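Local coordinates for putative secreted cellulose-binding protein (Streptomyces coelicolor, PDB 4OY6) that probably cleaves cellulose oxidatively as a copper-dependent lytic polysaccharide monooxygenase of the AA10 family, at residues T118-D123 and G157-H162; V5-R10 and S181-G186; D111-Y116 and Y149-S154. One frame throughout, in Å; residues are numbered along the deposited sequence.

Contact 1: residues T118-D123 and G157-H162; sequences TKQGFD and GLTGRH
The side-chain amide of Q120, in one of its two modelled conformers, is tied to T159 by two straight bonds: OE1 of Q120 accepts from the backbone N of T159 at 2.9 Å, N-H pointing almost directly at it (168°), and NE2 of Q120 gives a hydrogen to OG1 of T159 at 3.0 Å, within the amide plane. The bend at chi2 of Q120 (-71°) folds the amide back over the 157-159 backbone, its CG lying 4.0 Å from CD2 of L158.

The imidazole of H162 works through its edge. ND1 of H162 donates to the carbonyl O of T118 at 2.6 Å, the oxygen lying in the ring plane. On the other side of the ring, NE2 of H162 makes two weak bonds, one to OE1 of Q120 (2.8 Å) and one to the O of T159. Ring and amide are nearly coplanar, 9° apart, and bonds at both nitrogens probably fix the ring's rotation.

A water lies within hydrogen-bonding reach of OG1 of T118 and the carbonyls of F122 and R161, while OG1 of T118 is also bonded to the N of V163.

The type II turn K119-F122 leaves the end of strand 110-118, which pairs antiparallel with strand 161-170; L158 and H162 rest on V117, and F185 meets the H162 ring edge-to-face.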
loop_
_atom_site.group_PDB
_atom_site.type_symbol
_atom_site.label_atom_id
_atom_site.label_comp_id
_atom_site.label_asym_id
_atom_site.label_seq_id
_atom_site.Cartn_x
_atom_site.Cartn_y
_atom_site.Cartn_z
ATOM N N THR A 118 3.370 6.908 -8.328
ATOM C CA THR A 118 4.497 7.842 -8.330
ATOM C C THR A 118 4.801 8.289 -9.760
ATOM O O THR A 118 4.716 7.515 -10.724
ATOM C CB THR A 118 5.738 7.235 -7.663
ATOM O OG1 THR A 118 6.035 5.977 -8.265
ATOM C CG2 THR A 118 5.505 7.059 -6.177
ATOM N N LYS A 119 5.164 9.563 -9.864
ATOM C CA LYS A 119 5.490 10.154 -11.148
ATOM C C LYS A 119 6.743 9.526 -11.758
ATOM O O LYS A 119 7.674 9.114 -11.066
ATOM C CB LYS A 119 5.753 11.667 -10.984
ATOM C CG LYS A 119 4.547 12.465 -10.515
ATOM C CD LYS A 119 4.875 13.928 -10.270
ATOM C CE LYS A 119 3.660 14.649 -9.707
ATOM N NZ LYS A 119 3.944 16.089 -9.495
ATOM N N GLN A 120 6.791 9.509 -13.081
ATOM C CA GLN A 120 8.031 9.185 -13.796
ATOM C C GLN A 120 9.118 10.115 -13.302
ATOM O O GLN A 120 8.898 11.320 -13.164
ATOM C CB GLN A 120 7.918 9.438 -15.295
ATOM C CG GLN A 120 7.116 8.441 -16.096
ATOM C CD GLN A 120 7.814 7.090 -16.228
ATOM O OE1 GLN A 120 7.550 6.185 -15.456
ATOM N NE2 GLN A 120 8.669 6.940 -17.237
ATOM N N GLY A 121 10.288 9.576 -13.060
ATOM C CA GLY A 121 11.417 10.372 -12.573
ATOM C C GLY A 121 11.636 10.257 -11.078
ATOM O O GLY A 121 12.726 10.520 -10.591
ATOM N N PHE A 122 10.593 9.867 -10.344
ATOM C CA PHE A 122 10.709 9.596 -8.923
ATOM C C PHE A 122 11.277 8.199 -8.715
ATOM O O PHE A 122 10.811 7.252 -9.333
ATOM C CB PHE A 122 9.336 9.704 -8.265
ATOM C CG PHE A 122 9.345 9.368 -6.792
ATOM C CD1 PHE A 122 9.717 10.325 -5.857
ATOM C CD2 PHE A 122 8.999 8.095 -6.352
ATOM C CE1 PHE A 122 9.708 10.024 -4.507
ATOM C CE2 PHE A 122 9.003 7.789 -5.004
ATOM C CZ PHE A 122 9.368 8.745 -4.088
ATOM N N ASP A 123 12.270 8.085 -7.836
ATOM C CA ASP A 123 12.926 6.810 -7.553
ATOM C C ASP A 123 12.563 6.340 -6.144
ATOM O O ASP A 123 13.164 6.781 -5.168
ATOM C CB ASP A 123 14.428 6.962 -7.652
ATOM C CG ASP A 123 15.160 5.677 -7.321
ATOM O OD1 ASP A 123 14.499 4.608 -7.232
ATOM O OD2 ASP A 123 16.399 5.751 -7.148
ATOM N N GLY A 157 2.646 5.487 -20.412
ATOM C CA GLY A 157 3.846 6.291 -20.240
ATOM C C GLY A 157 4.586 6.110 -18.934
ATOM O O GLY A 157 5.520 6.861 -18.648
ATOM N N LEU A 158 4.192 5.120 -18.144
ATOM C CA LEU A 158 4.927 4.795 -16.911
ATOM C C LEU A 158 5.826 3.604 -17.178
ATOM O O LEU A 158 5.382 2.617 -17.740
ATOM C CB LEU A 158 3.963 4.487 -15.777
ATOM C CG LEU A 158 2.923 5.574 -15.511
ATOM C CD1 LEU A 158 2.031 5.183 -14.345
ATOM C CD2 LEU A 158 3.562 6.934 -15.248
ATOM N N THR A 159 7.070 3.681 -16.737
ATOM C CA THR A 159 8.063 2.628 -16.939
ATOM C C THR A 159 8.812 2.366 -15.654
ATOM O O THR A 159 8.923 3.251 -14.797
ATOM C CB THR A 159 9.049 3.014 -18.053
ATOM O OG1 THR A 159 9.743 4.200 -17.678
ATOM C CG2 THR A 159 8.300 3.235 -19.397
ATOM N N GLY A 160 9.343 1.155 -15.530
ATOM C CA GLY A 160 10.190 0.854 -14.408
ATOM C C GLY A 160 9.486 0.899 -13.066
ATOM O O GLY A 160 8.274 0.657 -12.945
ATOM N N ARG A 161 10.283 1.159 -12.036
ATOM C CA ARG A 161 9.865 1.067 -10.644
ATOM C C ARG A 161 8.987 2.253 -10.227
ATOM O O ARG A 161 9.381 3.413 -10.341
ATOM C CB ARG A 161 11.100 1.013 -9.752
ATOM C CG ARG A 161 10.772 1.041 -8.263
ATOM C CD ARG A 161 12.000 1.069 -7.382
ATOM N NE ARG A 161 12.625 -0.227 -7.198
ATOM C CZ ARG A 161 12.258 -1.101 -6.278
ATOM N NH1 ARG A 161 11.244 -0.849 -5.464
ATOM N NH2 ARG A 161 12.946 -2.239 -6.165
ATOM N N HIS A 162 7.823 1.915 -9.676
ATOM C CA HIS A 162 6.890 2.894 -9.114
ATOM C C HIS A 162 6.285 2.385 -7.815
ATOM O O HIS A 162 6.457 1.223 -7.453
ATOM C CB HIS A 162 5.739 3.219 -10.102
ATOM C CG HIS A 162 6.186 3.961 -11.324
ATOM N ND1 HIS A 162 5.914 5.296 -11.518
ATOM C CD2 HIS A 162 6.924 3.567 -12.382
ATOM C CE1 HIS A 162 6.483 5.688 -12.648
ATOM N NE2 HIS A 162 7.101 4.653 -13.188
HETATM O O HOH W 1 8.313 6.093 -9.690
#

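Contact 2: residues V5-R10 and S181-G186; sequences VDPASR and SDVDFG. With ZN (zinc ion), chain G.
A buried salt bridge, R10 to D182, and a serine-to-carbonyl bond, S181 to P7, join the two ends of the chain. The beta-sandwich core of the AA10 fold supplies both segments: V5-R10 leads from strand 2-6 into helix 10-18, and S181-G186 finishes strand 175-184. V5 and D6 form a classic beta bulge opposite K101, and the peptide before P7 is cis.

R10 grips the carboxylate side-on. Its NE donates to OD1 of D182 at 2.8 Å and its NH2 to OD2 of D182 at 2.9 Å, both oxygens using their syn lone pairs, the flat groups only 14° apart. The extended R10 chain from CG to NE carries the guanidinium there; NH1 goes to the O of L83, and W89 adds a cation-pi contact. A leucine in place of R10 would probably leave the buried D182 carboxylate without its countercharge and the carbonyl of L83 without this donor.

CG of P7 packs on CG1 of V183 at 3.8 Å. One water gives hydrogens to O of A8 and O of D182; another accepts from N of D182 and lies near O of A8. S9 is the N-cap of the helix, its OG taken up by Y12 N and S3 OG. D6 OD1 binds zinc at 2.2 Å with four waters. OG of S181 donates to the O of P7 at 2.8 Å, tilted 28° from the carbonyl plane.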
loop_
_atom_site.group_PDB
_atom_site.type_symbol
_atom_site.label_atom_id
_atom_site.label_comp_id
_atom_site.label_asym_id
_atom_site.label_seq_id
_atom_site.Cartn_x
_atom_site.Cartn_y
_atom_site.Cartn_z
ATOM N N VAL A 5 -4.076 -6.934 -2.129
ATOM C CA VAL A 5 -3.410 -8.214 -2.238
ATOM C C VAL A 5 -2.738 -8.453 -3.576
ATOM O O VAL A 5 -1.824 -9.260 -3.675
ATOM C CB VAL A 5 -4.353 -9.386 -1.874
ATOM C CG1 VAL A 5 -4.812 -9.238 -0.421
ATOM C CG2 VAL A 5 -5.545 -9.472 -2.809
ATOM N N ASP A 6 -3.174 -7.726 -4.603
ATOM C CA ASP A 6 -2.567 -7.816 -5.934
ATOM C C ASP A 6 -2.750 -6.474 -6.610
ATOM O O ASP A 6 -3.883 -6.014 -6.747
ATOM C CB ASP A 6 -3.249 -8.898 -6.810
ATOM C CG ASP A 6 -3.066 -10.279 -6.288
ATOM O OD1 ASP A 6 -1.982 -10.853 -6.501
ATOM O OD2 ASP A 6 -4.019 -10.820 -5.671
ATOM N N PRO A 7 -1.656 -5.782 -6.988
ATOM C CA PRO A 7 -0.259 -6.053 -6.664
ATOM C C PRO A 7 -0.059 -5.866 -5.162
ATOM O O PRO A 7 -0.458 -4.837 -4.620
ATOM C CB PRO A 7 0.497 -5.008 -7.501
ATOM C CG PRO A 7 -0.444 -3.864 -7.616
ATOM C CD PRO A 7 -1.823 -4.469 -7.640
ATOM N N ALA A 8 0.538 -6.841 -4.505
ATOM C CA ALA A 8 0.574 -6.870 -3.052
ATOM C C ALA A 8 1.092 -5.577 -2.456
ATOM O O ALA A 8 2.120 -5.034 -2.911
ATOM C CB ALA A 8 1.439 -8.007 -2.577
ATOM N N SER A 9 0.429 -5.112 -1.402
ATOM C CA SER A 9 0.933 -3.993 -0.615
ATOM C C SER A 9 2.240 -4.373 0.082
ATOM O O SER A 9 2.637 -5.532 0.122
ATOM C CB SER A 9 -0.106 -3.580 0.419
ATOM O OG SER A 9 -0.301 -4.632 1.359
ATOM N N ARG A 10 2.915 -3.391 0.641
ATOM C CA ARG A 10 4.227 -3.652 1.228
ATOM C C ARG A 10 4.158 -4.713 2.326
ATOM O O ARG A 10 4.927 -5.666 2.369
ATOM C CB ARG A 10 4.885 -2.374 1.743
ATOM C CG ARG A 10 5.409 -1.493 0.620
ATOM C CD ARG A 10 6.170 -0.272 1.098
ATOM N NE ARG A 10 6.758 0.383 -0.049
ATOM C CZ ARG A 10 7.421 1.529 -0.031
ATOM N NH1 ARG A 10 7.577 2.198 1.088
ATOM N NH2 ARG A 10 7.917 2.000 -1.169
ATOM N N SER A 181 1.802 -0.162 -2.803
ATOM C CA SER A 181 2.239 -1.373 -3.513
ATOM C C SER A 181 3.363 -1.023 -4.459
ATOM O O SER A 181 3.182 -0.183 -5.351
ATOM C CB SER A 181 1.103 -1.956 -4.338
ATOM O OG SER A 181 -0.006 -2.332 -3.535
ATOM N N ASP A 182 4.523 -1.648 -4.274
ATOM C CA ASP A 182 5.638 -1.435 -5.183
ATOM C C ASP A 182 5.419 -2.248 -6.443
ATOM O O ASP A 182 5.171 -3.445 -6.394
ATOM C CB ASP A 182 6.941 -1.808 -4.502
ATOM C CG ASP A 182 7.187 -0.967 -3.281
ATOM O OD1 ASP A 182 6.944 -1.470 -2.151
ATOM O OD2 ASP A 182 7.567 0.220 -3.440
ATOM N N VAL A 183 5.544 -1.579 -7.580
ATOM C CA VAL A 183 5.304 -2.200 -8.882
ATOM C C VAL A 183 6.418 -1.876 -9.878
ATOM O O VAL A 183 7.153 -0.904 -9.711
ATOM C CB VAL A 183 3.931 -1.792 -9.484
ATOM C CG1 VAL A 183 2.793 -2.164 -8.551
ATOM C CG2 VAL A 183 3.882 -0.315 -9.871
ATOM N N ASP A 184 6.509 -2.708 -10.903
ATOM C CA ASP A 184 7.481 -2.533 -11.958
ATOM C C ASP A 184 6.721 -2.603 -13.270
ATOM O O ASP A 184 6.180 -3.647 -13.626
ATOM C CB ASP A 184 8.541 -3.623 -11.882
ATOM C CG ASP A 184 9.765 -3.339 -12.723
ATOM O OD1 ASP A 184 9.695 -2.501 -13.647
ATOM O OD2 ASP A 184 10.841 -3.945 -12.467
ATOM N N PHE A 185 6.663 -1.484 -13.999
ATOM C CA PHE A 185 6.024 -1.438 -15.314
ATOM C C PHE A 185 6.916 -1.966 -16.429
ATOM O O PHE A 185 6.482 -2.075 -17.566
ATOM C CB PHE A 185 5.609 0.006 -15.628
ATOM C CG PHE A 185 4.392 0.470 -14.870
ATOM C CD1 PHE A 185 3.111 0.188 -15.322
ATOM C CD2 PHE A 185 4.522 1.188 -13.706
ATOM C CE1 PHE A 185 1.985 0.629 -14.626
ATOM C CE2 PHE A 185 3.415 1.617 -12.988
ATOM C CZ PHE A 185 2.142 1.336 -13.457
ATOM N N GLY A 186 8.161 -2.269 -16.116
ATOM C CA GLY A 186 9.093 -2.795 -17.111
ATOM C C GLY A 186 9.643 -1.761 -18.067
ATOM O O GLY A 186 9.456 -0.545 -17.868
ATOM O OXT GLY A 186 10.279 -2.174 -19.052
HETATM ZN ZN ZN G . -1.250 -12.679 -5.564
HETATM O O HOH W 2 -0.400 -11.419 -4.029
HETATM O O HOH W 3 -3.139 -13.113 -4.574
HETATM O O HOH W 4 4.411 -3.631 -2.287
HETATM O O HOH W 5 3.486 -5.263 -5.248
HETATM O O HOH W 6 -0.397 -13.801 -4.248
HETATM O O HOH W 7 0.326 -12.796 -6.590
#

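Contact 3: residues D111-Y116 and Y149-S154; sequences DYFLVY and YEIPVS
The F113 ring takes the methyl CD1 of I151 over one face, and CD2 of Y149 lies at its edge, in plane. The methyl sits 3.8 Å from the ring centroid, 23° off the normal, a CH-pi contact; it is shifted toward the rim, with CG of F113 its nearest ring atom at 3.5 Å. CG1 of I151 follows beneath the same side, near CD2 of F113. The far tip of the ring meets Y149: CZ of F113 is 3.7 Å from CB of Y149, and the two rings stand obliquely to each other, centroids 5.7 Å apart. Y143 adds an edge-to-face partner for F113, and W168 meets it as well, so this phenyl is hemmed in by aromatic neighbours.

Strands 112-116 and 149-154 come from different sheets of the beta sandwich and lie face to face, their axes 9.6 Å apart at closest approach and inclined at 42°. No hydrogen bond passes between them; what holds them is apolar packing of the residues pointing inward, F113 and V115 from one strand, Y149, I151 and V153 from the other.

I151 is split between two neighbours. With CG1 anti to the carbonyl carbon, its longer branch reaches F113 while CG2 turns to V115, 4.2 Å from CG2 of that valine. Its chi2 of 134° is far from staggered, which suggests some strain as CD1 settles on the phenyl face. Farther along, CG1 of V115 meets CG2 of V153, also at 4.2 Å, and V137 touches both valines. L102 of strand 97-104 flanks F113 and I151. At the other end, the buried Y149 ring has its OH bonded to D104 OD2 and to the N of G109, close to H108, a ligand of the copper ion.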
loop_
_atom_site.group_PDB
_atom_site.type_symbol
_atom_site.label_atom_id
_atom_site.label_comp_id
_atom_site.label_asym_id
_atom_site.label_seq_id
_atom_site.Cartn_x
_atom_site.Cartn_y
_atom_site.Cartn_z
ATOM N N ASP A 111 -16.944 3.712 0.000
ATOM C CA ASP A 111 -17.536 4.946 -0.531
ATOM C C ASP A 111 -16.854 5.310 -1.850
ATOM O O ASP A 111 -17.495 5.792 -2.782
ATOM C CB ASP A 111 -17.384 6.104 0.461
ATOM C CG ASP A 111 -18.284 5.977 1.685
ATOM O OD1 ASP A 111 -19.122 5.041 1.768
ATOM O OD2 ASP A 111 -18.119 6.838 2.566
ATOM N N TYR A 112 -15.542 5.085 -1.893
ATOM C CA TYR A 112 -14.729 5.317 -3.068
ATOM C C TYR A 112 -13.340 4.728 -2.806
ATOM O O TYR A 112 -12.952 4.499 -1.653
ATOM C CB TYR A 112 -14.593 6.817 -3.390
ATOM C CG TYR A 112 -14.071 7.685 -2.267
ATOM C CD1 TYR A 112 -12.709 7.858 -2.074
ATOM C CD2 TYR A 112 -14.931 8.294 -1.365
ATOM C CE1 TYR A 112 -12.220 8.635 -1.042
ATOM C CE2 TYR A 112 -14.444 9.097 -0.340
ATOM C CZ TYR A 112 -13.092 9.255 -0.171
ATOM O OH TYR A 112 -12.601 10.026 0.845
ATOM N N PHE A 113 -12.606 4.520 -3.895
ATOM C CA PHE A 113 -11.160 4.332 -3.891
ATOM C C PHE A 113 -10.517 5.464 -4.661
ATOM O O PHE A 113 -11.033 5.919 -5.677
ATOM C CB PHE A 113 -10.758 3.015 -4.572
ATOM C CG PHE A 113 -11.312 1.782 -3.906
ATOM C CD1 PHE A 113 -10.658 1.212 -2.841
ATOM C CD2 PHE A 113 -12.476 1.179 -4.359
ATOM C CE1 PHE A 113 -11.146 0.072 -2.234
ATOM C CE2 PHE A 113 -12.972 0.030 -3.751
ATOM C CZ PHE A 113 -12.308 -0.517 -2.684
ATOM N N LEU A 114 -9.371 5.907 -4.166
ATOM C CA LEU A 114 -8.454 6.785 -4.912
ATOM C C LEU A 114 -7.209 5.966 -5.190
ATOM O O LEU A 114 -6.680 5.305 -4.299
ATOM C CB LEU A 114 -8.078 8.026 -4.110
ATOM C CG LEU A 114 -9.225 8.819 -3.520
ATOM C CD1 LEU A 114 -8.674 9.949 -2.654
ATOM C CD2 LEU A 114 -10.199 9.321 -4.566
ATOM N N VAL A 115 -6.712 6.030 -6.422
ATOM C CA VAL A 115 -5.483 5.328 -6.750
ATOM C C VAL A 115 -4.528 6.336 -7.383
ATOM O O VAL A 115 -4.888 7.055 -8.307
ATOM C CB VAL A 115 -5.716 4.154 -7.729
ATOM C CG1 VAL A 115 -4.425 3.384 -7.926
ATOM C CG2 VAL A 115 -6.827 3.237 -7.244
ATOM N N TYR A 116 -3.317 6.358 -6.844
ATOM C CA TYR A 116 -2.232 7.181 -7.327
ATOM C C TYR A 116 -1.062 6.301 -7.736
ATOM O O TYR A 116 -0.929 5.175 -7.288
ATOM C CB TYR A 116 -1.723 8.145 -6.247
ATOM C CG TYR A 116 -2.760 9.062 -5.659
ATOM C CD1 TYR A 116 -3.583 8.628 -4.614
ATOM C CD2 TYR A 116 -2.958 10.344 -6.150
ATOM C CE1 TYR A 116 -4.533 9.454 -4.069
ATOM C CE2 TYR A 116 -3.922 11.186 -5.607
ATOM C CZ TYR A 116 -4.695 10.731 -4.561
ATOM O OH TYR A 116 -5.643 11.550 -4.032
ATOM N N TYR A 149 -12.696 -6.420 -3.752
ATOM C CA TYR A 149 -12.972 -5.276 -4.630
ATOM C C TYR A 149 -11.892 -5.239 -5.700
ATOM O O TYR A 149 -10.706 -5.413 -5.388
ATOM C CB TYR A 149 -12.975 -3.939 -3.854
ATOM C CG TYR A 149 -13.746 -3.994 -2.556
ATOM C CD1 TYR A 149 -15.126 -4.124 -2.542
ATOM C CD2 TYR A 149 -13.095 -3.946 -1.345
ATOM C CE1 TYR A 149 -15.816 -4.223 -1.343
ATOM C CE2 TYR A 149 -13.776 -4.018 -0.151
ATOM C CZ TYR A 149 -15.140 -4.174 -0.147
ATOM O OH TYR A 149 -15.830 -4.287 1.044
ATOM N N GLU A 150 -12.281 -4.970 -6.936
ATOM C CA GLU A 150 -11.343 -4.809 -8.029
ATOM C C GLU A 150 -11.489 -3.432 -8.671
ATOM O O GLU A 150 -12.621 -2.995 -8.982
ATOM C CB GLU A 150 -11.556 -5.889 -9.095
ATOM C CG GLU A 150 -11.206 -7.276 -8.609
ATOM C CD GLU A 150 -11.148 -8.327 -9.693
ATOM O OE1 GLU A 150 -11.408 -8.033 -10.871
ATOM O OE2 GLU A 150 -10.818 -9.475 -9.352
ATOM N N ILE A 151 -10.364 -2.749 -8.825
ATOM C CA ILE A 151 -10.310 -1.451 -9.478
ATOM C C ILE A 151 -9.485 -1.606 -10.755
ATOM O O ILE A 151 -8.283 -1.848 -10.680
ATOM C CB ILE A 151 -9.656 -0.356 -8.624
ATOM C CG1 ILE A 151 -10.305 -0.253 -7.245
ATOM C CG2 ILE A 151 -9.732 0.977 -9.357
ATOM C CD1 ILE A 151 -9.334 -0.162 -6.121
ATOM N N PRO A 152 -10.127 -1.492 -11.925
ATOM C CA PRO A 152 -9.386 -1.615 -13.190
ATOM C C PRO A 152 -8.699 -0.308 -13.493
ATOM O O PRO A 152 -9.350 0.678 -13.818
ATOM C CB PRO A 152 -10.465 -1.936 -14.207
ATOM C CG PRO A 152 -11.706 -1.322 -13.633
ATOM C CD PRO A 152 -11.567 -1.280 -12.142
ATOM N N VAL A 153 -7.384 -0.278 -13.340
ATOM C CA VAL A 153 -6.562 0.912 -13.550
ATOM C C VAL A 153 -5.969 0.886 -14.948
ATOM O O VAL A 153 -5.545 -0.166 -15.430
ATOM C CB VAL A 153 -5.433 0.998 -12.466
ATOM C CG1 VAL A 153 -4.505 2.196 -12.704
ATOM C CG2 VAL A 153 -6.044 1.107 -11.078
ATOM N N SER A 154 -5.903 2.044 -15.581
ATOM C CA SER A 154 -5.263 2.177 -16.879
ATOM C C SER A 154 -4.281 3.319 -16.822
ATOM O O SER A 154 -4.642 4.465 -16.506
ATOM C CB SER A 154 -6.295 2.469 -17.964
ATOM O OG SER A 154 -5.686 2.630 -19.234
#

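In the fold
All three contacts belong to one beta sandwich. Strands 110-118, 161-170 and 175-184 lie side by side in the larger sheet, and strands 2-6, 97-104 and 148-154 make the three-stranded one. Contact 3 packs the sheets together, while contact 1 closes loops at the sandwich's end. Centres of contacts 1 and 2 are about 13 Å apart, and they touch through G160 with F185 and G186; the centre of contact 3 lies about 19 Å from the first and about 14 Å from the second. Along the chain, contact 2 spans the other two, whose segments alternate. It joins the segment after the first strand to the last strand, in the sandwich whose H1 and H108 hold the copper.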